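Local structure of lysozyme M1 (Streptomyces coelicolor, 1JFX) at residues I17-V22 / A30-T35; A25-A30 / G188-V193; R91-V96 / A207-L212; T118-F123 / S142-C147; S158-A163 / P170-G175. The protein hydrolyses the beta-1,4 linkages between N-acetylmuramic acid and N-acetylglucosamine in bacterial peptidoglycan, with both acetylmuramidase and diacetylmuramidase activity. All coordinates share one frame; numbering follows the deposited sequence.

Interaction 1: I17-V22 / A30-T35; sequences INWSSV and AYIKAT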
# COMPACT_ATOMS: atom_id res chain seq x y z
N ILE A 17 -0.11 -2.53 18.89
CA ILE A 17 -0.70 -3.72 18.30
C ILE A 17 -0.04 -5.02 18.75
O ILE A 17 1.19 -5.10 18.81
CB ILE A 17 -0.58 -3.66 16.76
CG1 ILE A 17 -1.33 -2.43 16.23
CG2 ILE A 17 -1.12 -4.96 16.12
CD1 ILE A 17 -1.12 -2.20 14.71
N ASN A 18 -0.86 -6.01 19.08
CA ASN A 18 -0.32 -7.32 19.46
C ASN A 18 -0.38 -8.15 18.18
O ASN A 18 -1.44 -8.68 17.83
CB ASN A 18 -1.15 -7.98 20.55
CG ASN A 18 -0.55 -9.29 21.01
OD1 ASN A 18 0.05 -10.00 20.22
ND2 ASN A 18 -0.70 -9.61 22.29
N TRP A 19 0.74 -8.23 17.48
CA TRP A 19 0.76 -8.96 16.22
C TRP A 19 0.56 -10.46 16.30
O TRP A 19 0.10 -11.08 15.34
CB TRP A 19 2.03 -8.61 15.43
CG TRP A 19 2.01 -7.18 14.96
CD1 TRP A 19 2.51 -6.09 15.61
CD2 TRP A 19 1.42 -6.69 13.75
NE1 TRP A 19 2.25 -4.94 14.88
CE2 TRP A 19 1.59 -5.29 13.73
CE3 TRP A 19 0.75 -7.31 12.68
CZ2 TRP A 19 1.12 -4.49 12.68
CZ3 TRP A 19 0.28 -6.52 11.63
CH2 TRP A 19 0.47 -5.12 11.64
N SER A 20 0.88 -11.08 17.44
CA SER A 20 0.63 -12.51 17.54
C SER A 20 -0.88 -12.71 17.51
O SER A 20 -1.38 -13.71 16.99
CB SER A 20 1.25 -13.11 18.82
OG SER A 20 0.65 -12.61 20.00
N SER A 21 -1.62 -11.75 18.06
CA SER A 21 -3.07 -11.84 18.04
C SER A 21 -3.63 -11.61 16.66
O SER A 21 -4.65 -12.22 16.28
CB SER A 21 -3.69 -10.85 19.03
OG SER A 21 -3.36 -11.26 20.34
N VAL A 22 -2.98 -10.74 15.89
CA VAL A 22 -3.43 -10.46 14.52
C VAL A 22 -3.28 -11.74 13.70
O VAL A 22 -4.15 -12.11 12.92
CB VAL A 22 -2.60 -9.32 13.89
CG1 VAL A 22 -2.91 -9.19 12.39
CG2 VAL A 22 -2.90 -8.00 14.59
N ALA A 30 -0.05 -7.81 6.05
CA ALA A 30 -0.31 -6.46 6.52
C ALA A 30 0.58 -5.44 5.83
O ALA A 30 1.72 -5.73 5.49
CB ALA A 30 -0.11 -6.37 8.04
N TYR A 31 0.03 -4.25 5.62
CA TYR A 31 0.81 -3.13 5.12
C TYR A 31 0.84 -2.15 6.29
O TYR A 31 -0.17 -1.96 6.98
CB TYR A 31 0.20 -2.51 3.86
CG TYR A 31 0.79 -3.13 2.61
CD1 TYR A 31 2.14 -2.92 2.28
CD2 TYR A 31 0.02 -3.92 1.76
CE1 TYR A 31 2.70 -3.49 1.13
CE2 TYR A 31 0.57 -4.49 0.62
CZ TYR A 31 1.90 -4.28 0.30
OH TYR A 31 2.43 -4.82 -0.84
N ILE A 32 2.01 -1.57 6.52
CA ILE A 32 2.27 -0.68 7.65
C ILE A 32 2.77 0.69 7.19
O ILE A 32 3.71 0.77 6.40
CB ILE A 32 3.35 -1.34 8.54
CG1 ILE A 32 2.84 -2.72 9.00
CG2 ILE A 32 3.72 -0.44 9.73
CD1 ILE A 32 3.96 -3.68 9.45
N LYS A 33 2.17 1.77 7.68
CA LYS A 33 2.62 3.08 7.25
C LYS A 33 4.04 3.36 7.73
O LYS A 33 4.36 3.17 8.91
CB LYS A 33 1.70 4.17 7.75
CG LYS A 33 2.03 5.55 7.17
CD LYS A 33 0.93 6.55 7.47
CE LYS A 33 1.23 7.89 6.83
NZ LYS A 33 0.01 8.76 6.92
N ALA A 34 4.87 3.83 6.81
CA ALA A 34 6.24 4.17 7.11
C ALA A 34 6.50 5.66 7.02
O ALA A 34 6.84 6.30 8.01
CB ALA A 34 7.18 3.43 6.16
N THR A 35 6.33 6.21 5.83
CA THR A 35 6.63 7.62 5.58
C THR A 35 5.47 8.35 4.90
O THR A 35 4.54 7.74 4.39
CB THR A 35 7.83 7.71 4.64
OG1 THR A 35 7.63 6.79 3.56
CG2 THR A 35 9.13 7.31 5.38

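Interaction 2: A25-A30 / G188-V193; sequences AGMSFA and GRVGGV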
# COMPACT_ATOMS: atom_id res chain seq x y z
N ALA A 25 -5.77 -14.43 14.67
CA ALA A 25 -7.10 -14.03 14.22
C ALA A 25 -7.32 -14.54 12.79
O ALA A 25 -8.45 -14.49 12.28
CB ALA A 25 -7.24 -12.51 14.25
N GLY A 26 -6.25 -14.99 12.14
CA GLY A 26 -6.35 -15.51 10.79
C GLY A 26 -5.80 -14.62 9.68
O GLY A 26 -5.93 -14.95 8.50
N MET A 27 -5.19 -13.50 10.04
CA MET A 27 -4.63 -12.61 9.03
C MET A 27 -3.34 -13.19 8.48
O MET A 27 -2.53 -13.76 9.23
CB MET A 27 -4.35 -11.23 9.64
CG MET A 27 -5.58 -10.54 10.19
SD MET A 27 -6.79 -10.26 8.87
CE MET A 27 -8.15 -9.48 9.83
N SER A 28 -3.15 -13.04 7.17
CA SER A 28 -1.96 -13.54 6.48
C SER A 28 -0.95 -12.43 6.15
O SER A 28 0.26 -12.70 6.05
CB SER A 28 -2.34 -14.21 5.16
OG SER A 28 -3.18 -15.33 5.35
N PHE A 29 -1.43 -11.21 5.98
CA PHE A 29 -0.56 -10.12 5.58
C PHE A 29 -0.96 -8.77 6.17
O PHE A 29 -2.05 -8.61 6.71
CB PHE A 29 -0.55 -10.02 4.04
CG PHE A 29 -1.85 -9.51 3.43
CD1 PHE A 29 -2.07 -8.14 3.28
CD2 PHE A 29 -2.85 -10.40 3.03
CE1 PHE A 29 -3.28 -7.67 2.74
CE2 PHE A 29 -4.05 -9.94 2.49
CZ PHE A 29 -4.26 -8.56 2.35
N ALA A 30 -0.05 -7.81 6.05
CA ALA A 30 -0.31 -6.46 6.52
C ALA A 30 0.58 -5.44 5.83
O ALA A 30 1.72 -5.73 5.49
CB ALA A 30 -0.11 -6.37 8.04
N GLY A 188 -13.22 -2.27 10.62
CA GLY A 188 -13.25 -3.66 11.04
C GLY A 188 -12.74 -3.90 12.45
O GLY A 188 -12.37 -2.98 13.18
N ARG A 189 -12.72 -5.17 12.82
CA ARG A 189 -12.22 -5.58 14.12
C ARG A 189 -11.27 -6.75 13.90
O ARG A 189 -11.52 -7.62 13.05
CB ARG A 189 -13.38 -6.02 15.02
CG ARG A 189 -14.22 -4.88 15.55
CD ARG A 189 -13.41 -4.01 16.48
NE ARG A 189 -14.20 -2.93 17.06
CZ ARG A 189 -14.45 -1.77 16.46
NH1 ARG A 189 -13.97 -1.51 15.24
NH2 ARG A 189 -15.18 -0.84 17.07
N VAL A 190 -10.16 -6.74 14.63
CA VAL A 190 -9.20 -7.83 14.55
C VAL A 190 -8.53 -7.94 15.90
O VAL A 190 -8.17 -6.93 16.51
CB VAL A 190 -8.13 -7.62 13.44
CG1 VAL A 190 -7.17 -6.50 13.84
CG2 VAL A 190 -7.36 -8.91 13.21
N GLY A 191 -8.39 -9.16 16.38
CA GLY A 191 -7.73 -9.37 17.66
C GLY A 191 -6.34 -8.74 17.62
O GLY A 191 -5.64 -8.83 16.60
N GLY A 192 -5.96 -8.09 18.71
CA GLY A 192 -4.65 -7.46 18.77
C GLY A 192 -4.64 -5.99 18.41
O GLY A 192 -3.68 -5.29 18.68
N VAL A 193 -5.71 -5.53 17.77
CA VAL A 193 -5.82 -4.11 17.44
C VAL A 193 -7.04 -3.56 18.15
O VAL A 193 -8.14 -4.12 18.06
CB VAL A 193 -6.02 -3.88 15.93
CG1 VAL A 193 -6.20 -2.40 15.66
CG2 VAL A 193 -4.83 -4.42 15.16

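Interaction 3: R91-V96 / A207-L212; sequences RTLPGV and ARLLAL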
# COMPACT_ATOMS: atom_id res chain seq x y z
N ARG A 91 8.61 -13.06 3.98
CA ARG A 91 7.70 -12.23 4.77
C ARG A 91 7.70 -10.75 4.46
O ARG A 91 7.17 -9.97 5.25
CB ARG A 91 8.01 -12.38 6.26
CG ARG A 91 7.80 -13.78 6.78
CD ARG A 91 7.93 -13.85 8.30
NE ARG A 91 7.98 -15.25 8.70
CZ ARG A 91 8.49 -15.69 9.84
NH1 ARG A 91 9.01 -14.85 10.72
NH2 ARG A 91 8.54 -17.00 10.07
N THR A 92 8.28 -10.35 3.33
CA THR A 92 8.32 -8.93 3.01
C THR A 92 7.66 -8.63 1.68
O THR A 92 8.08 -9.14 0.64
CB THR A 92 9.77 -8.44 2.96
OG1 THR A 92 10.41 -8.80 4.18
CG2 THR A 92 9.82 -6.91 2.81
N LEU A 93 6.61 -7.82 1.72
CA LEU A 93 5.89 -7.46 0.50
C LEU A 93 6.54 -6.26 -0.19
O LEU A 93 7.27 -5.49 0.44
CB LEU A 93 4.44 -7.10 0.83
CG LEU A 93 3.55 -8.26 1.28
CD1 LEU A 93 2.26 -7.72 1.91
CD2 LEU A 93 3.25 -9.16 0.09
N PRO A 94 6.28 -6.10 -1.50
CA PRO A 94 6.85 -4.94 -2.19
C PRO A 94 6.16 -3.70 -1.60
O PRO A 94 4.99 -3.77 -1.18
CB PRO A 94 6.48 -5.18 -3.66
CG PRO A 94 5.24 -6.06 -3.58
CD PRO A 94 5.56 -6.98 -2.43
N GLY A 95 6.87 -2.59 -1.54
CA GLY A 95 6.32 -1.36 -0.99
C GLY A 95 5.12 -0.81 -1.73
O GLY A 95 4.90 -1.13 -2.90
N VAL A 96 4.37 0.04 -1.04
CA VAL A 96 3.16 0.64 -1.58
C VAL A 96 3.23 2.15 -1.69
O VAL A 96 3.71 2.83 -0.79
CB VAL A 96 1.95 0.30 -0.67
CG1 VAL A 96 0.75 1.21 -0.97
CG2 VAL A 96 1.52 -1.15 -0.93
N ALA A 207 -0.24 -19.19 -1.82
CA ALA A 207 1.00 -19.35 -2.59
C ALA A 207 1.30 -18.13 -3.45
O ALA A 207 2.45 -17.73 -3.58
CB ALA A 207 0.93 -20.60 -3.46
N ARG A 208 0.26 -17.54 -4.04
CA ARG A 208 0.44 -16.36 -4.89
C ARG A 208 0.89 -15.17 -4.05
O ARG A 208 1.70 -14.36 -4.50
CB ARG A 208 -0.85 -16.05 -5.64
CG ARG A 208 -0.73 -14.90 -6.63
CD ARG A 208 -1.90 -14.88 -7.61
NE ARG A 208 -1.83 -13.76 -8.53
CZ ARG A 208 -2.55 -13.65 -9.64
NH1 ARG A 208 -3.40 -14.61 -9.98
NH2 ARG A 208 -2.41 -12.59 -10.43
N LEU A 209 0.38 -15.08 -2.82
CA LEU A 209 0.76 -13.98 -1.92
C LEU A 209 2.25 -14.12 -1.59
O LEU A 209 3.00 -13.13 -1.60
CB LEU A 209 -0.07 -14.03 -0.62
CG LEU A 209 0.37 -13.06 0.48
CD1 LEU A 209 0.12 -11.61 0.02
CD2 LEU A 209 -0.41 -13.34 1.76
N LEU A 210 2.68 -15.34 -1.29
CA LEU A 210 4.09 -15.59 -0.96
C LEU A 210 4.97 -15.31 -2.18
O LEU A 210 6.08 -14.78 -2.05
CB LEU A 210 4.27 -17.05 -0.49
CG LEU A 210 5.69 -17.45 -0.06
CD1 LEU A 210 6.11 -16.66 1.17
CD2 LEU A 210 5.72 -18.95 0.23
N ALA A 211 4.48 -15.67 -3.36
CA ALA A 211 5.20 -15.41 -4.60
C ALA A 211 5.36 -13.90 -4.80
O ALA A 211 6.40 -13.44 -5.28
CB ALA A 211 4.46 -16.02 -5.77
N LEU A 212 4.34 -13.13 -4.45
CA LEU A 212 4.43 -11.67 -4.59
C LEU A 212 5.48 -11.15 -3.61
O LEU A 212 6.30 -10.29 -3.95
CB LEU A 212 3.06 -11.02 -4.31
CG LEU A 212 3.05 -9.49 -4.37
CD1 LEU A 212 3.47 -9.01 -5.75
CD2 LEU A 212 1.65 -8.98 -4.02

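Interaction 4: T118-F123 / S142-C147; sequences TWINDF and SWWNTC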
# COMPACT_ATOMS: atom_id res chain seq x y z
N THR A 118 3.68 11.71 -14.83
CA THR A 118 5.13 11.74 -14.73
C THR A 118 5.58 11.47 -13.30
O THR A 118 6.52 10.70 -13.08
CB THR A 118 5.68 13.10 -15.19
OG1 THR A 118 5.39 13.27 -16.58
CG2 THR A 118 7.21 13.19 -14.98
N TRP A 119 4.91 12.09 -12.34
CA TRP A 119 5.26 11.92 -10.93
C TRP A 119 5.18 10.44 -10.52
O TRP A 119 6.09 9.91 -9.86
CB TRP A 119 4.31 12.77 -10.06
CG TRP A 119 4.83 13.03 -8.65
CD1 TRP A 119 5.45 14.16 -8.20
CD2 TRP A 119 4.78 12.12 -7.53
NE1 TRP A 119 5.79 14.02 -6.88
CE2 TRP A 119 5.40 12.78 -6.44
CE3 TRP A 119 4.28 10.82 -7.34
CZ2 TRP A 119 5.53 12.18 -5.18
CZ3 TRP A 119 4.41 10.22 -6.09
CH2 TRP A 119 5.03 10.90 -5.03
N ILE A 120 4.08 9.79 -10.89
CA ILE A 120 3.88 8.38 -10.55
C ILE A 120 4.91 7.52 -11.29
O ILE A 120 5.48 6.58 -10.72
CB ILE A 120 2.44 7.95 -10.92
CG1 ILE A 120 1.44 8.67 -10.01
CG2 ILE A 120 2.30 6.43 -10.80
CD1 ILE A 120 -0.01 8.64 -10.52
N ASN A 121 5.17 7.83 -12.55
CA ASN A 121 6.15 7.06 -13.31
C ASN A 121 7.53 7.20 -12.67
O ASN A 121 8.30 6.22 -12.59
CB ASN A 121 6.21 7.56 -14.75
CG ASN A 121 6.89 6.58 -15.66
OD1 ASN A 121 6.43 5.45 -15.83
ND2 ASN A 121 8.00 6.99 -16.26
N ASP A 122 7.86 8.41 -12.22
CA ASP A 122 9.15 8.66 -11.59
C ASP A 122 9.27 7.90 -10.27
O ASP A 122 10.33 7.34 -9.96
CB ASP A 122 9.35 10.16 -11.35
CG ASP A 122 9.62 10.94 -12.63
OD1 ASP A 122 9.85 10.31 -13.69
OD2 ASP A 122 9.63 12.19 -12.56
N PHE A 123 8.21 7.89 -9.48
CA PHE A 123 8.24 7.17 -8.21
C PHE A 123 8.43 5.68 -8.50
O PHE A 123 9.24 5.01 -7.86
CB PHE A 123 6.94 7.40 -7.41
CG PHE A 123 7.00 6.89 -5.99
CD1 PHE A 123 6.92 5.52 -5.71
CD2 PHE A 123 7.16 7.78 -4.93
CE1 PHE A 123 7.00 5.06 -4.38
CE2 PHE A 123 7.23 7.33 -3.61
CZ PHE A 123 7.15 5.96 -3.33
N SER A 142 -11.89 6.93 -7.97
CA SER A 142 -12.18 8.35 -8.20
C SER A 142 -10.92 9.16 -8.35
O SER A 142 -10.78 9.96 -9.28
CB SER A 142 -12.98 8.94 -7.03
OG SER A 142 -14.33 8.51 -7.09
N TRP A 143 -9.99 8.98 -7.42
CA TRP A 143 -8.76 9.75 -7.49
C TRP A 143 -7.96 9.36 -8.73
O TRP A 143 -7.47 10.23 -9.45
CB TRP A 143 -7.92 9.53 -6.24
CG TRP A 143 -6.79 10.50 -6.13
CD1 TRP A 143 -6.81 11.71 -5.48
CD2 TRP A 143 -5.52 10.41 -6.78
NE1 TRP A 143 -5.62 12.38 -5.69
CE2 TRP A 143 -4.81 11.60 -6.48
CE3 TRP A 143 -4.90 9.45 -7.58
CZ2 TRP A 143 -3.52 11.85 -6.97
CZ3 TRP A 143 -3.61 9.70 -8.07
CH2 TRP A 143 -2.95 10.90 -7.76
N TRP A 144 -7.82 8.06 -8.98
CA TRP A 144 -7.07 7.65 -10.16
C TRP A 144 -7.63 8.25 -11.44
O TRP A 144 -6.91 8.87 -12.25
CB TRP A 144 -7.06 6.12 -10.30
CG TRP A 144 -6.15 5.69 -11.40
CD1 TRP A 144 -6.50 5.33 -12.68
CD2 TRP A 144 -4.72 5.65 -11.35
NE1 TRP A 144 -5.36 5.08 -13.42
CE2 TRP A 144 -4.26 5.27 -12.63
CE3 TRP A 144 -3.78 5.92 -10.34
CZ2 TRP A 144 -2.90 5.14 -12.93
CZ3 TRP A 144 -2.42 5.78 -10.64
CH2 TRP A 144 -2.00 5.40 -11.92
N ASN A 145 -8.92 8.08 -11.65
CA ASN A 145 -9.51 8.59 -12.87
C ASN A 145 -9.43 10.11 -12.97
O ASN A 145 -9.05 10.66 -14.01
CB ASN A 145 -10.94 8.07 -13.00
CG ASN A 145 -10.98 6.58 -13.35
OD1 ASN A 145 -10.05 6.07 -14.00
ND2 ASN A 145 -12.04 5.89 -12.94
N THR A 146 -9.74 10.80 -11.88
CA THR A 146 -9.68 12.25 -11.90
C THR A 146 -8.28 12.83 -12.06
O THR A 146 -8.04 13.63 -12.97
CB THR A 146 -10.31 12.82 -10.62
OG1 THR A 146 -11.71 12.56 -10.66
CG2 THR A 146 -10.06 14.32 -10.50
N CYS A 147 -7.36 12.42 -11.19
CA CYS A 147 -6.03 12.99 -11.22
C CYS A 147 -5.05 12.48 -12.28
O CYS A 147 -4.07 13.15 -12.57
CB CYS A 147 -5.40 12.91 -9.84
SG CYS A 147 -6.34 13.78 -8.54

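Interaction 5: S158-A163 / P170-G175; sequences SPFWVA and PTVPSG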
# COMPACT_ATOMS: atom_id res chain seq x y z
N SER A 158 2.46 -1.64 -12.19
CA SER A 158 2.16 -1.72 -10.77
C SER A 158 0.93 -2.51 -10.36
O SER A 158 -0.14 -2.34 -10.95
CB SER A 158 1.96 -0.30 -10.19
OG SER A 158 3.16 0.44 -10.10
N PRO A 159 1.07 -3.39 -9.36
CA PRO A 159 -0.10 -4.16 -8.90
C PRO A 159 -1.04 -3.09 -8.31
O PRO A 159 -0.58 -2.05 -7.80
CB PRO A 159 0.47 -5.05 -7.80
CG PRO A 159 1.89 -5.28 -8.25
CD PRO A 159 2.32 -3.93 -8.78
N PHE A 160 -2.35 -3.33 -8.36
CA PHE A 160 -3.32 -2.36 -7.88
C PHE A 160 -3.97 -2.73 -6.55
O PHE A 160 -4.51 -3.82 -6.39
CB PHE A 160 -4.39 -2.21 -8.99
CG PHE A 160 -5.51 -1.24 -8.68
CD1 PHE A 160 -5.25 0.04 -8.19
CD2 PHE A 160 -6.83 -1.59 -8.97
CE1 PHE A 160 -6.29 0.96 -8.01
CE2 PHE A 160 -7.88 -0.67 -8.79
CZ PHE A 160 -7.61 0.60 -8.31
N TRP A 161 -3.88 -1.82 -5.58
CA TRP A 161 -4.51 -2.03 -4.27
C TRP A 161 -5.64 -0.99 -4.24
O TRP A 161 -5.41 0.21 -4.06
CB TRP A 161 -3.51 -1.79 -3.15
CG TRP A 161 -4.09 -1.89 -1.77
CD1 TRP A 161 -5.36 -2.28 -1.42
CD2 TRP A 161 -3.41 -1.58 -0.55
NE1 TRP A 161 -5.51 -2.22 -0.05
CE2 TRP A 161 -4.33 -1.78 0.51
CE3 TRP A 161 -2.12 -1.13 -0.25
CZ2 TRP A 161 -3.98 -1.56 1.85
CZ3 TRP A 161 -1.77 -0.90 1.07
CH2 TRP A 161 -2.70 -1.11 2.11
N VAL A 162 -6.86 -1.46 -4.44
CA VAL A 162 -8.02 -0.58 -4.52
C VAL A 162 -8.72 -0.37 -3.19
O VAL A 162 -8.98 -1.32 -2.47
CB VAL A 162 -9.03 -1.11 -5.57
CG1 VAL A 162 -9.42 -2.54 -5.26
CG2 VAL A 162 -10.26 -0.20 -5.63
N ALA A 163 -9.01 0.89 -2.89
CA ALA A 163 -9.74 1.21 -1.67
C ALA A 163 -11.19 1.43 -2.10
O ALA A 163 -11.47 2.35 -2.85
CB ALA A 163 -9.19 2.49 -1.03
N PRO A 170 -15.05 -4.74 -5.63
CA PRO A 170 -14.59 -3.39 -5.97
C PRO A 170 -14.69 -2.97 -7.42
O PRO A 170 -14.54 -3.79 -8.32
CB PRO A 170 -13.14 -3.40 -5.49
CG PRO A 170 -12.70 -4.81 -5.87
CD PRO A 170 -13.92 -5.69 -5.53
N THR A 171 -14.92 -1.68 -7.63
CA THR A 171 -14.96 -1.13 -8.98
C THR A 171 -13.50 -0.84 -9.35
O THR A 171 -12.78 -0.17 -8.61
CB THR A 171 -15.80 0.15 -9.05
OG1 THR A 171 -17.16 -0.18 -8.77
CG2 THR A 171 -15.71 0.80 -10.44
N VAL A 172 -13.07 -1.36 -10.49
CA VAL A 172 -11.71 -1.20 -10.95
C VAL A 172 -11.62 -0.28 -12.16
O VAL A 172 -12.35 -0.46 -13.13
CB VAL A 172 -11.12 -2.58 -11.33
CG1 VAL A 172 -9.69 -2.44 -11.88
CG2 VAL A 172 -11.14 -3.49 -10.10
N PRO A 173 -10.74 0.73 -12.11
CA PRO A 173 -10.57 1.66 -13.24
C PRO A 173 -10.07 0.87 -14.45
O PRO A 173 -9.39 -0.14 -14.30
CB PRO A 173 -9.51 2.63 -12.76
CG PRO A 173 -9.63 2.60 -11.26
CD PRO A 173 -9.89 1.14 -10.97
N SER A 174 -10.41 1.33 -15.65
CA SER A 174 -9.97 0.63 -16.85
C SER A 174 -8.44 0.55 -16.95
O SER A 174 -7.91 -0.31 -17.63
CB SER A 174 -10.52 1.34 -18.09
OG SER A 174 -10.03 2.67 -18.15
N GLY A 175 -7.75 1.46 -16.27
CA GLY A 175 -6.30 1.51 -16.30
C GLY A 175 -5.55 0.39 -15.58
O GLY A 175 -4.31 0.37 -15.60

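Interaction 1: I17-V22 / A30-T35
W19 meets A30 and I32 through the far rim of its six-membered ring. The methyl of A30 arrives at the edge, near the indole plane, with W19 CZ3 3.6 Å from A30 CB. I32 approaches the neighbouring rim carbon obliquely and more loosely, W19 CH2 lying 4.3 Å from I32 CG1. The two partners are two residues apart on one strand, so both reach the same side of the sheet. A30 is small enough to admit the ring rim close to the backbone, whereas I32 extends a longer branch toward it.

Behind this first shell, I17 CG2 sits 3.5 Å above one face of the W19 ring, displaced toward its rim. The indole is swung beside its own backbone N (chi1 -68°), which carries it toward the strand. Its polar end is satisfied by helix 45-54, where N48 OD1 accepts from W19 NE1; the rest of the large ring can therefore be buried as hydrocarbon.

Further out, N18 starts the helix that bears the tryptophan. N18 OD1 accepts from S21 N at 3.2 Å with an N-H...O angle of 151°, the donor lying above the carbonyl plane, and more weakly from S20 N. Asparagine suits this N-cap because its short amide reaches back to first-turn N-H groups that lack the carbonyl four residues earlier within the helix. Helix 19-24 is thus packed on strand 29-36 within the first beta-alpha-beta unit, strand 6-10, helix 19-24 and strand 29-36, of the glycosyl hydrolase family 25 barrel.

Interaction 2: A25-A30 / G188-V193
One methyl of V190, CG2, is touched by both A25 and M27, which come to it from directions about a right angle apart. M27 CE lies 3.5 Å from V190 CG2, and A25 CB approaches that carbon to 3.7 Å. With CG2 anti to its backbone N, V190 aims this branch at the 25-30 segment. A beta-branched residue suits the extended backbone here, and it also offers a blunt apolar surface to both.

M27 reaches its place by bending. Its CG stands beside the backbone N and the chain turns again at chi2 (-61°), so that the thioether folds round and lays its terminal methyl against the valine at a slant. A flexible unbranched side chain can follow such a curved path, and M27 goes on to touch I8 and V22.

A25 lies nearer the solvent. Its methyl also faces the backbone, A25 CB being 4.1 Å from G191 N, and so small a side chain lets the two backbones come close. G26 takes positive phi in a Schellman motif at the end of helix 19-24, and V190-V193 form a type II beta turn closed by the bond from V193 N to V190 O. G192 in that turn likewise has positive phi, a backbone shape that glycine takes readily, since any side chain would collide with the carbonyl O of G191.

Helix end and turn thus come together on one valine, beside the barrel: the link from helix 19-24 into strand 29-36 packs on the excursion between the antiparallel strands 181-185 and 196-202.

Interaction 3: R91-V96 / A207-L212
L93 and P94 pack on L209 and L212, two leucines three residues apart on one helix and therefore on adjoining parts of its surface. The apolar contacts form two neighbouring pairs. L93 crosses L209 at about a right angle, with L93 CD2 4.0 Å from L209 CD1, and the same methyl lies more loosely, 4.4 Å, from L212 CD2. P94 meets L212 likewise at about a right angle: P94 CD is 4.0 Å from L212 CG. L212 holds its CG anti to the backbone N (chi1 177°), extending the branched end out to the proline ring.

Two backbone carbonyls beside the contact have polar partners: L212 O, which packs 3.7 Å from P94 CD, accepts from R133 NH2, and P94 O accepts from the hydroxyl of Y31 on strand 29-36. Proline suits a buried approach like this, since it brings no N-H in need of a partner.

L209 also touches V5, F29 and I58, residues at or just before the starts of barrel strands. Helix 206-214, following the last strand 196-202, thereby packs across residues at the end of the barrel where these strands begin, consistent with a cap on that end.

Interaction 4: T118-F123 / S142-C147
The W143 and W144 rings both receive I120, each in its own way. I120 CD1 lies at the edge of W143, near the ring plane, 4.5 Å from W143 CZ3. Against W144 it comes closer and obliquely, with I120 CD1 3.7 Å from W144 CZ3. One face of W143 carries the sulfur of its own helix: C147 SG stands 3.2 Å above the ring plane, offset toward the rim. That sulfur belongs to the C108-C147 disulfide. Two further rings approach, H101 meeting W143 and F176 meeting W144.

A single methyl touches both indoles because I120 is stretched out. Its CG1 lies beside the backbone N and CD1 continues in a nearly straight line (chi2 163°), so the branch reaches out from helix 113-131 to both ring rims, which lie on the same side of its methyl. The backbones can then stay far apart, with I120 CA and C147 CA, the nearest such pair, at 11.0 Å. Large rings are what fill such a distance from the short helix 141-148.

The indole nitrogens turn to other partners: W143 NE1 donates to M107 O and W144 NE1 to W151 O. These bonds limit how far the rings can rotate, and I120 also packs on I137 of strand 136-139, which lies between the two helices in the chain. W143 reaches within about 5 Å, side chain to side chain, of E100, a predicted catalytic residue. Across the contact itself cohesion comes from dispersion and burial, while orientation comes from the indole N-H bonds, and a covalent tie from the disulfide, at its margins.

Interaction 5: S158-A163 / P170-G175
T171, which packs its carbonyl on V162, donates its backbone N-H to H164 ND1, tying the loop back to the chain just past the strand; T171 O lies 3.9 Å from V162 CG2. V162 CG1 rests 3.8 Å from P170 CB, the two side chains crossing at about a right angle. CG1 occupies the site between backbone N and carbonyl carbon (chi1 55°), which directs it to the proline.

Strand 160-163 is one of the parallel strands of the barrel, and the loop runs along its outer side before strand 181-185. F160 and V162 face this loop, whereas W161 between them turns the other way, toward the rings of Y31 and Y138.

F160 takes the far part of the loop. P173 CD lies 3.5 Å from both F160 CE2 and F160 CZ, straddling the bond between them obliquely, and V172 CG1 adds a looser contact at 4.0 Å from F160 CE2. The rigid rings of P170 and P173 suit this extended loop, giving the strand flat apolar surfaces to rest on. F176 stacks on the phenylalanine ring, and P173 passes on to W144 of helix 141-148.

Interactions 1, 3 and 4 are buried; interactions 2 and 5 reach the surface, 2 through A25 and 5 through T171. Interactions 1 and 2 share A30 on strand 29-36 and are joined by a probable hydrogen bond between N18 N and G192 O, 2.9 Å long. Y31 links interaction 1 to both 3 and 5, and interactions 4 and 5, centres about 12 Å apart, adjoin at P173. All five are apolar across their segments, but aromatic rings take part in 1, 4 and 5, while 2 and 3 are aliphatic, with a methionine in 2, and prolines mark the loop contacts of 3 and 5.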